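Local coordinates for protein cellulose 1,4-beta-cellobiosidase (Thermobifida fusca, PDB 4JJJ) that probably hydrolyses beta-1,4-glucosidic links in cellulose to release cellobiose, this chain being the family 48 catalytic part of a longer modular enzyme, at residues Ser79-Thr82 against Phe83-Gly87; Thr49-Ala52 against Phe53-Leu57; Pro223-Asp226 against Ala227-Val230. The protein carries 1 engineered substitution. One frame throughout, in Å; residues are numbered along the deposited sequence. Where two conformers were deposited one is given.

Interaction 1 of 3, residues Ser79-Thr82 against Phe83-Gly87. With ZN (zinc ion), chain B.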
ATOM      1  N   SER A  79      12.370   8.755  12.308  1.00  8.60           N
ATOM      2  CA  SER A  79      12.680   8.853  10.920  1.00  7.43           C
ATOM      3  C   SER A  79      11.408   9.088  10.089  1.00  7.18           C
ATOM      4  O   SER A  79      11.357   9.963   9.226  1.00  7.66           O
ATOM      5  CB  SER A  79      13.494   7.681  10.474  1.00  7.41           C
ATOM      6  OG  SER A  79      13.739   7.840   9.082  1.00  8.10           O
ATOM      7  N   MET A  80      10.374   8.247  10.303  0.50  7.27           N
ATOM      8  CA  MET A  80       9.029   8.423   9.684  0.50  7.36           C
ATOM      9  C   MET A  80       8.514   9.870   9.845  0.50  7.55           C
ATOM     10  O   MET A  80       8.078  10.551   8.890  0.50  7.03           O
ATOM     11  CB  MET A  80       8.046   7.370  10.256  0.50  7.13           C
ATOM     12  CG  MET A  80       6.685   7.174   9.519  0.50  7.16           C
ATOM     13  SD  MET A  80       5.678   5.920  10.386  0.50  7.34           S
ATOM     14  CE  MET A  80       7.137   5.043  10.947  0.50  6.01           C
ATOM     15  N   GLU A  81       8.506  10.384  11.088  1.00  8.37           N
ATOM     16  CA  GLU A  81       8.027  11.761  11.355  1.00  8.82           C
ATOM     17  C   GLU A  81       8.850  12.800  10.665  1.00  9.16           C
ATOM     18  O   GLU A  81       8.321  13.848  10.247  1.00  9.78           O
ATOM     19  CB  GLU A  81       7.952  12.008  12.882  1.00 10.27           C
ATOM     20  CG  GLU A  81       6.844  11.328  13.563  1.00 11.44           C
ATOM     21  CD  GLU A  81       6.713  11.690  15.023  1.00 14.60           C
ATOM     22  OE1 GLU A  81       7.801  12.056  15.553  1.00 17.91           O
ATOM     23  OE2 GLU A  81       5.611  11.605  15.576  1.00 12.35           O
ATOM     24  N   THR A  82      10.123  12.573  10.497  1.00  8.80           N
ATOM     25  CA  THR A  82      11.001  13.521   9.884  1.00  8.83           C
ATOM     26  C   THR A  82      10.920  13.597   8.384  1.00  8.74           C
ATOM     27  O   THR A  82      11.002  14.672   7.792  1.00  8.90           O
ATOM     28  CB  THR A  82      12.482  13.293  10.336  1.00  9.91           C
ATOM     29  OG1 THR A  82      12.547  13.307  11.760  1.00  9.46           O
ATOM     30  CG2 THR A  82      13.427  14.257   9.796  1.00 11.08           C
ATOM     31  N   PHE A  83      10.701  12.421   7.769  1.00  7.32           N
ATOM     32  CA  PHE A  83      10.940  12.299   6.339  1.00  6.80           C
ATOM     33  C   PHE A  83       9.713  11.972   5.486  1.00  6.80           C
ATOM     34  O   PHE A  83       9.771  12.139   4.306  1.00  6.69           O
ATOM     35  CB  PHE A  83      12.085  11.355   5.995  1.00  7.84           C
ATOM     36  CG  PHE A  83      13.390  11.806   6.549  1.00  8.47           C
ATOM     37  CD1 PHE A  83      13.930  13.015   6.121  1.00 10.22           C
ATOM     38  CD2 PHE A  83      14.043  11.042   7.506  1.00  9.59           C
ATOM     39  CE1 PHE A  83      15.170  13.455   6.638  1.00 11.23           C
ATOM     40  CE2 PHE A  83      15.288  11.424   7.999  1.00 10.69           C
ATOM     41  CZ  PHE A  83      15.799  12.622   7.584  1.00 11.04           C
ATOM     42  N   ILE A  84       8.675  11.391   6.055  1.00  6.45           N
ATOM     43  CA  ILE A  84       7.558  10.931   5.231  1.00  6.07           C
ATOM     44  C   ILE A  84       6.154  11.339   5.716  1.00  6.53           C
ATOM     45  O   ILE A  84       5.243  11.205   4.940  1.00  6.20           O
ATOM     46  CB  ILE A  84       7.635   9.427   4.954  1.00  5.75           C
ATOM     47  CG1 ILE A  84       6.960   9.065   3.614  1.00  6.34           C
ATOM     48  CG2 ILE A  84       7.124   8.601   6.113  1.00  5.68           C
ATOM     49  CD1 ILE A  84       7.232   7.630   3.153  1.00  6.52           C
ATOM     50  N   ILE A  85       6.017  11.820   6.948  1.00  6.91           N
ATOM     51  CA  ILE A  85       4.774  12.453   7.381  1.00  6.81           C
ATOM     52  C   ILE A  85       5.020  13.935   7.087  1.00  7.22           C
ATOM     53  O   ILE A  85       5.840  14.525   7.731  1.00  8.65           O
ATOM     54  CB  ILE A  85       4.478  12.226   8.859  1.00  6.88           C
ATOM     55  CG1 ILE A  85       4.291  10.707   9.093  1.00  6.92           C
ATOM     56  CG2 ILE A  85       3.236  13.022   9.219  1.00  7.26           C
ATOM     57  CD1 ILE A  85       3.915  10.313  10.490  1.00  8.22           C
ATOM     58  N   PRO A  86       4.342  14.527   6.109  1.00  7.44           N
ATOM     59  CA  PRO A  86       4.649  15.886   5.744  1.00  7.74           C
ATOM     60  C   PRO A  86       4.655  16.817   6.930  1.00  8.33           C
ATOM     61  O   PRO A  86       3.679  16.820   7.727  1.00  8.17           O
ATOM     62  CB  PRO A  86       3.518  16.203   4.717  1.00  7.87           C
ATOM     63  CG  PRO A  86       3.208  14.835   4.070  1.00  7.94           C
ATOM     64  CD  PRO A  86       3.263  13.935   5.284  1.00  8.40           C
ATOM     65  N   GLY A  87       5.727  17.646   7.006  1.00  9.42           N
ATOM     66  CA  GLY A  87       5.742  18.617   8.085  1.00  9.30           C
ATOM     67  C   GLY A  87       5.040  19.888   7.695  1.00  9.74           C
ATOM     68  O   GLY A  87       4.546  19.991   6.627  1.00  8.25           O
TER
HETATM   69 ZN    ZN B 732       8.550  11.840  17.557  0.50 52.88          ZN
HETATM   70  O   HOH W   1       8.073  15.863   8.394  1.00 10.24           O
HETATM   71  O   HOH W   2       8.938  12.323  19.654  0.50 24.49           O
HETATM   72  O   HOH W   3      10.310  11.123  16.990  0.50 21.03           O
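Met80 O is gripped twice where helix 71-83 ends: Ile84 N donates at 3.0 Å and Ile85 N at 3.1 Å, reaching the carbonyl from opposite faces of its plane. The second of these bonds spans five residues instead of four, so the last turn widens as the chain leaves the helix. Water 1 prolongs the closure, lying 2.7 Å from both Glu81 O and Ile85 O.

Around this helix end the side chains divide by character. Phe83 turns its ring against the preceding residue: Thr82 CG2 sits over the centre of one face, 3.6 Å from the centroid, a CH-pi contact, while Ser79 OG lies in the ring plane at the edge, 3.6 Å from Phe83 CD2 and bonded in turn to Leu28 O. Thr82 CG2 gets there by standing anti to the backbone N, which leaves OG1 to reach Glu78 O. In the modelled conformer of Met80, one of two and so less certain, CG meets Ile84 CG2, in a cluster that helix 50-67 covers through Phe53.

Glu81 points its carboxylate away from this apolar cluster. Its extended chain carries OE1 to the zinc ion at 2.2 Å, where waters 2 and 3 and Lys255 NZ also bind, and Tyr144 OH bonds OE2. The carboxylate is therefore held at both oxygens, and the metal would be expected to favour its ionised form.

Interaction 2 of 3, residues Thr49-Ala52 against Phe53-Leu57. With BGC (beta-D-glucopyranose), chain C.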
ATOM      1  N   THR A  49       8.911   4.058   0.301  1.00  5.11           N
ATOM      2  CA  THR A  49       7.469   4.003   0.449  1.00  5.07           C
ATOM      3  C   THR A  49       7.077   4.042   1.884  1.00  5.24           C
ATOM      4  O   THR A  49       7.861   3.621   2.789  1.00  5.50           O
ATOM      5  CB  THR A  49       6.875   2.683  -0.120  1.00  5.43           C
ATOM      6  OG1 THR A  49       7.498   1.575   0.509  1.00  5.33           O
ATOM      7  CG2 THR A  49       7.160   2.633  -1.617  1.00  6.07           C
ATOM      8  N   SER A  50       5.856   4.436   2.139  1.00  4.77           N
ATOM      9  CA  SER A  50       5.318   4.337   3.466  1.00  4.74           C
ATOM     10  C   SER A  50       5.220   2.847   3.851  1.00  4.69           C
ATOM     11  O   SER A  50       5.353   2.483   5.049  1.00  5.09           O
ATOM     12  CB  SER A  50       4.017   5.129   3.633  1.00  4.73           C
ATOM     13  OG  SER A  50       3.043   4.616   2.778  1.00  4.60           O
ATOM     14  N   GLU A  51       5.015   1.971   2.896  1.00  4.40           N
ATOM     15  CA  GLU A  51       5.112   0.583   3.120  1.00  4.42           C
ATOM     16  C   GLU A  51       6.445   0.231   3.793  1.00  4.46           C
ATOM     17  O   GLU A  51       6.500  -0.515   4.756  1.00  4.21           O
ATOM     18  CB  GLU A  51       4.905  -0.149   1.774  1.00  4.66           C
ATOM     19  CG  GLU A  51       5.367  -1.599   1.736  1.00  5.31           C
ATOM     20  CD  GLU A  51       5.160  -2.140   0.351  1.00  5.34           C
ATOM     21  OE1 GLU A  51       6.130  -2.168  -0.439  1.00  6.60           O
ATOM     22  OE2 GLU A  51       3.968  -2.454  -0.002  1.00  5.60           O
ATOM     23  N   ALA A  52       7.543   0.622   3.163  1.00  4.70           N
ATOM     24  CA  ALA A  52       8.866   0.307   3.735  1.00  4.49           C
ATOM     25  C   ALA A  52       9.012   0.787   5.136  1.00  4.44           C
ATOM     26  O   ALA A  52       9.551   0.081   5.982  1.00  4.80           O
ATOM     27  CB  ALA A  52       9.954   0.824   2.860  1.00  4.59           C
ATOM     28  N   PHE A  53       8.512   2.012   5.390  1.00  4.69           N
ATOM     29  CA  PHE A  53       8.574   2.499   6.770  1.00  5.18           C
ATOM     30  C   PHE A  53       7.764   1.688   7.761  1.00  5.54           C
ATOM     31  O   PHE A  53       8.268   1.358   8.814  1.00  5.40           O
ATOM     32  CB  PHE A  53       8.202   4.015   6.863  1.00  5.77           C
ATOM     33  CG  PHE A  53       9.307   4.964   6.612  1.00  6.29           C
ATOM     34  CD1 PHE A  53      10.171   5.348   7.676  1.00  7.59           C
ATOM     35  CD2 PHE A  53       9.492   5.575   5.370  1.00  6.95           C
ATOM     36  CE1 PHE A  53      11.165   6.264   7.456  1.00  7.78           C
ATOM     37  CE2 PHE A  53      10.553   6.435   5.195  1.00  8.26           C
ATOM     38  CZ  PHE A  53      11.303   6.850   6.205  1.00  7.29           C
ATOM     39  N   SER A  54       6.603   1.171   7.319  1.00  5.48           N
ATOM     40  CA  SER A  54       5.817   0.315   8.206  1.00  5.28           C
ATOM     41  C   SER A  54       6.536  -0.960   8.524  1.00  5.03           C
ATOM     42  O   SER A  54       6.470  -1.483   9.636  1.00  5.51           O
ATOM     43  CB  SER A  54       4.416   0.094   7.668  1.00  5.63           C
ATOM     44  OG  SER A  54       4.341  -0.676   6.487  1.00  4.55           O
ATOM     45  N   TYR A  55       7.272  -1.516   7.539  1.00  4.82           N
ATOM     46  CA  TYR A  55       8.060  -2.689   7.746  1.00  4.66           C
ATOM     47  C   TYR A  55       9.313  -2.431   8.617  1.00  4.81           C
ATOM     48  O   TYR A  55       9.710  -3.281   9.390  1.00  5.30           O
ATOM     49  CB  TYR A  55       8.444  -3.354   6.413  1.00  4.97           C
ATOM     50  CG  TYR A  55       7.403  -4.285   5.889  1.00  4.61           C
ATOM     51  CD1 TYR A  55       7.421  -5.640   6.241  1.00  4.97           C
ATOM     52  CD2 TYR A  55       6.396  -3.847   5.025  1.00  4.75           C
ATOM     53  CE1 TYR A  55       6.467  -6.485   5.744  1.00  4.99           C
ATOM     54  CE2 TYR A  55       5.385  -4.730   4.553  1.00  4.52           C
ATOM     55  CZ  TYR A  55       5.432  -6.022   4.879  1.00  5.12           C
ATOM     56  OH  TYR A  55       4.525  -6.940   4.413  1.00  4.91           O
ATOM     57  N   TYR A  56       9.873  -1.230   8.515  1.00  4.80           N
ATOM     58  CA  TYR A  56      11.004  -0.821   9.343  1.00  5.31           C
ATOM     59  C   TYR A  56      10.557  -0.808  10.793  1.00  5.22           C
ATOM     60  O   TYR A  56      11.209  -1.366  11.677  1.00  5.31           O
ATOM     61  CB  TYR A  56      11.508   0.518   8.871  1.00  5.73           C
ATOM     62  CG  TYR A  56      12.685   1.159   9.591  1.00  4.98           C
ATOM     63  CD1 TYR A  56      13.551   0.454  10.430  1.00  5.34           C
ATOM     64  CD2 TYR A  56      12.890   2.554   9.423  1.00  5.29           C
ATOM     65  CE1 TYR A  56      14.616   1.132  11.081  1.00  5.21           C
ATOM     66  CE2 TYR A  56      13.921   3.229  10.066  1.00  5.14           C
ATOM     67  CZ  TYR A  56      14.706   2.475  10.907  1.00  5.50           C
ATOM     68  OH  TYR A  56      15.688   3.212  11.635  1.00  6.60           O
ATOM     69  N   LEU A  57       9.374  -0.289  11.041  1.00  5.16           N
ATOM     70  CA  LEU A  57       8.768  -0.333  12.407  1.00  5.32           C
ATOM     71  C   LEU A  57       8.690  -1.775  12.829  1.00  5.33           C
ATOM     72  O   LEU A  57       9.034  -2.153  13.978  1.00  5.75           O
ATOM     73  CB  LEU A  57       7.430   0.295  12.464  1.00  5.87           C
ATOM     74  CG  LEU A  57       7.381   1.767  12.144  1.00  6.02           C
ATOM     75  CD1 LEU A  57       5.944   2.240  12.132  1.00  6.53           C
ATOM     76  CD2 LEU A  57       8.204   2.617  13.157  1.00  6.68           C
TER
HETATM   77  C2  BGC C   2       5.709  -4.403  -4.338  0.50  2.90           C
HETATM   78  C3  BGC C   2       5.006  -3.739  -3.156  0.50  2.77           C
HETATM   79  C4  BGC C   2       3.491  -3.552  -3.464  0.50  2.76           C
HETATM   80  C5  BGC C   2       2.847  -4.843  -4.027  0.50  2.74           C
HETATM   81  C6  BGC C   2       1.432  -4.575  -4.484  0.50  2.74           C
HETATM   82  C1  BGC C   2       5.008  -5.678  -4.768  0.50  3.11           C
HETATM   83  O2  BGC C   2       7.039  -4.746  -3.972  0.50  2.92           O
HETATM   84  O3  BGC C   2       5.677  -2.479  -2.906  0.50  2.86           O
HETATM   85  O4  BGC C   2       2.834  -3.131  -2.251  0.50  2.67           O
HETATM   86  O5  BGC C   2       3.658  -5.310  -5.113  0.50  2.90           O
HETATM   87  O6  BGC C   2       1.398  -3.554  -5.462  0.50  2.72           O
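A chi1 of 163° swings Glu51 CG to the far side of its amide nitrogen, and with the chain extended beyond it the side chain runs beside Tyr55 in the same direction, CG coming 4.1 Å from Tyr55 CD2. Ser54 takes the other course: its OG stands between backbone N and carbonyl carbon (chi1 68°), folded back onto the helix, and donates to Glu51 O at 2.8 Å. That carbonyl also accepts the ordinary helical bond from Tyr55 N, and it lies in the plane of the Tyr55 ring, 3.3 Å from the edge atom CD2. One oxygen thus gathers a hydroxyl, an amide and an aromatic edge.

The Glu51 carboxylate stands nearly perpendicular to the Tyr55 ring, the planes 87° apart. Farther out it takes two hydroxyls of the bound glucose, one per oxygen: O3 bonds OE1 at 2.5 Å and O4 bonds OE2 at 2.6 Å. The same sugar is also bonded by Glu40 and Trp621, and Glu625, of the neighbouring helix 620-637, is hydrogen-bonded to the Tyr55 hydroxyl.

Thr49 starts the helix as its N-cap, OG1 accepting from Ala52 N at 2.8 Å, while Thr49 O receives Phe53 N and lies near the edge of the Phe53 ring. The cap fixes the first turn, which carries Glu51. Near the start of helix 50-67 of this (alpha/alpha)6 domain, Glu51 lines the glycan pocket and is the predicted proton donor of the family 48 active site.

Interaction 3 of 3, residues Pro223-Asp226 against Ala227-Val230. Engineered in segment 223-226: Asn224 (natural residue Asp).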
ATOM      1  N   PRO A 223      -3.095   3.472   2.799  1.00  4.67           N
ATOM      2  CA  PRO A 223      -3.717   2.979   4.049  1.00  4.76           C
ATOM      3  C   PRO A 223      -3.256   1.571   4.423  1.00  5.16           C
ATOM      4  O   PRO A 223      -3.234   1.219   5.606  1.00  5.40           O
ATOM      5  CB  PRO A 223      -5.233   3.026   3.727  1.00  5.04           C
ATOM      6  CG  PRO A 223      -5.326   4.144   2.710  1.00  5.03           C
ATOM      7  CD  PRO A 223      -4.055   4.027   1.862  1.00  5.11           C
ATOM      8  N   ASN A 224      -2.886   0.773   3.466  1.00  5.58           N
ATOM      9  CA  ASN A 224      -2.311  -0.564   3.765  1.00  5.45           C
ATOM     10  C   ASN A 224      -1.105  -0.397   4.710  1.00  5.22           C
ATOM     11  O   ASN A 224      -0.937  -1.162   5.673  1.00  5.41           O
ATOM     12  CB  ASN A 224      -1.870  -1.289   2.497  1.00  5.21           C
ATOM     13  CG  ASN A 224      -1.730  -2.803   2.640  1.00  5.71           C
ATOM     14  OD1 ASN A 224      -2.174  -3.431   3.521  1.00  6.11           O
ATOM     15  ND2 ASN A 224      -1.128  -3.348   1.596  1.00  5.81           N
ATOM     16  N   ALA A 225      -0.274   0.626   4.427  1.00  5.71           N
ATOM     17  CA  ALA A 225       0.955   0.928   5.214  1.00  5.41           C
ATOM     18  C   ALA A 225       0.633   1.589   6.545  1.00  4.83           C
ATOM     19  O   ALA A 225       1.216   1.112   7.534  1.00  4.30           O
ATOM     20  CB  ALA A 225       1.936   1.766   4.389  1.00  5.97           C
ATOM     21  N   ASP A 226      -0.239   2.590   6.589  1.00  5.20           N
ATOM     22  CA  ASP A 226      -0.475   3.241   7.882  1.00  5.04           C
ATOM     23  C   ASP A 226      -1.208   2.260   8.812  1.00  5.20           C
ATOM     24  O   ASP A 226      -0.874   2.219   9.969  1.00  5.69           O
ATOM     25  CB  ASP A 226      -1.237   4.595   7.720  1.00  5.30           C
ATOM     26  CG  ASP A 226      -0.377   5.693   7.240  1.00  5.50           C
ATOM     27  OD1 ASP A 226       0.523   5.479   6.426  1.00  6.53           O
ATOM     28  OD2 ASP A 226      -0.653   6.840   7.551  1.00  5.80           O
ATOM     29  N   ALA A 227      -2.041   1.386   8.294  1.00  5.21           N
ATOM     30  CA  ALA A 227      -2.719   0.403   9.145  1.00  4.75           C
ATOM     31  C   ALA A 227      -1.681  -0.582   9.644  1.00  4.54           C
ATOM     32  O   ALA A 227      -1.715  -1.055  10.783  1.00  4.76           O
ATOM     33  CB  ALA A 227      -3.831  -0.336   8.372  1.00  4.70           C
ATOM     34  N   ARG A 228      -0.754  -1.021   8.778  1.00  3.93           N
ATOM     35  CA  ARG A 228       0.330  -1.915   9.251  1.00  4.08           C
ATOM     36  C   ARG A 228       1.144  -1.264  10.392  1.00  4.24           C
ATOM     37  O   ARG A 228       1.516  -1.919  11.308  1.00  3.80           O
ATOM     38  CB  ARG A 228       1.287  -2.226   8.101  1.00  3.85           C
ATOM     39  CG  ARG A 228       2.297  -3.287   8.405  1.00  3.75           C
ATOM     40  CD  ARG A 228       3.196  -3.639   7.248  1.00  3.91           C
ATOM     41  NE  ARG A 228       2.450  -4.192   6.061  1.00  3.70           N
ATOM     42  CZ  ARG A 228       2.242  -3.518   4.912  1.00  4.31           C
ATOM     43  NH1 ARG A 228       2.661  -2.288   4.714  1.00  4.45           N
ATOM     44  NH2 ARG A 228       1.640  -4.132   3.939  1.00  4.33           N
ATOM     45  N   ALA A 229       1.483   0.003  10.320  1.00  4.70           N
ATOM     46  CA  ALA A 229       2.209   0.738  11.363  1.00  4.85           C
ATOM     47  C   ALA A 229       1.432   0.677  12.703  1.00  4.97           C
ATOM     48  O   ALA A 229       1.991   0.421  13.754  1.00  5.20           O
ATOM     49  CB  ALA A 229       2.413   2.129  10.933  1.00  5.23           C
ATOM     50  N   VAL A 230       0.118   0.813  12.678  1.00  5.14           N
ATOM     51  CA  VAL A 230      -0.702   0.622  13.852  1.00  5.25           C
ATOM     52  C   VAL A 230      -0.673  -0.804  14.353  1.00  5.02           C
ATOM     53  O   VAL A 230      -0.456  -1.023  15.521  1.00  5.62           O
ATOM     54  CB  VAL A 230      -2.189   1.018  13.574  1.00  5.40           C
ATOM     55  CG1 VAL A 230      -3.123   0.668  14.775  1.00  6.48           C
ATOM     56  CG2 VAL A 230      -2.308   2.509  13.212  1.00  5.60           C
TER
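Pro223 O accepts from Ala227 N at 2.9 Å and so closes the first turn of helix 223-242, one of the helices of the (alpha/alpha)6 barrel. The Ala227 methyl lies close over the same oxygen, CB at 3.2 Å, and the proline ring itself packs on Leu263 of helix 250-263.

Next comes Asn224, an engineered residue where the natural chain has an aspartate, the predicted nucleophile. Its carbonyl oxygen accepts from Arg228 N at 3.1 Å, with the donor standing above the carbonyl plane instead of within it. The same oxygen faces one side of the Arg228 guanidinium, set toward the rim of that group. The amide of Asn224 crosses the guanidinium obliquely, the planes 56° apart, and Asn224 ND2 comes 3.7 Å from Arg228 NH2; OD1 has a weak hydrogen bond to Arg424 instead.

Ala225 O carries the helix on by accepting from Ala229 N at 3.0 Å. The small side chain of Ala225 packs on Ser50 and Ser54 of helix 50-67, and the arginine lies back along the helix beside it: Arg228 NH1 approaches Ala225 CA to 3.7 Å. That return depends on the bend at chi3 (-62°), after two extended torsions. Trp420 adds a cation-pi contact to the guanidinium, and NH2 of Arg424, a like charge, lies close to Arg228 NH2.

Asp226 O takes Val230 N at 3.2 Å, and Val230 CG2 also touches this oxygen. The Asp226 carboxylate accepts, at OD2, from Asn221 ND2 and Met146 N. Arg228 NH1, for its part, ends in a hydrogen bond to Ser54 OG.

How the interactions relate
Residues 49-57 lie between the other two contacts. On one side Phe53 and Leu57 meet Ser79 and Met80 of interaction 1 by van der Waals packing, including the Ser79 hydroxyl at the Phe53 ring; on the other, Ser54 and Tyr55 receive the arginine of interaction 3. Interactions 1 and 3 do not touch. Interactions 2 and 3 are wholly buried starts of helices, and they hold the predicted proton donor and, changed by engineering, the predicted nucleophile, about 5 Å apart by side chain. Interaction 1 is a helix end farther from the chain centre, mostly buried but with Thr82 exposed, and its acid binds zinc instead of sugar.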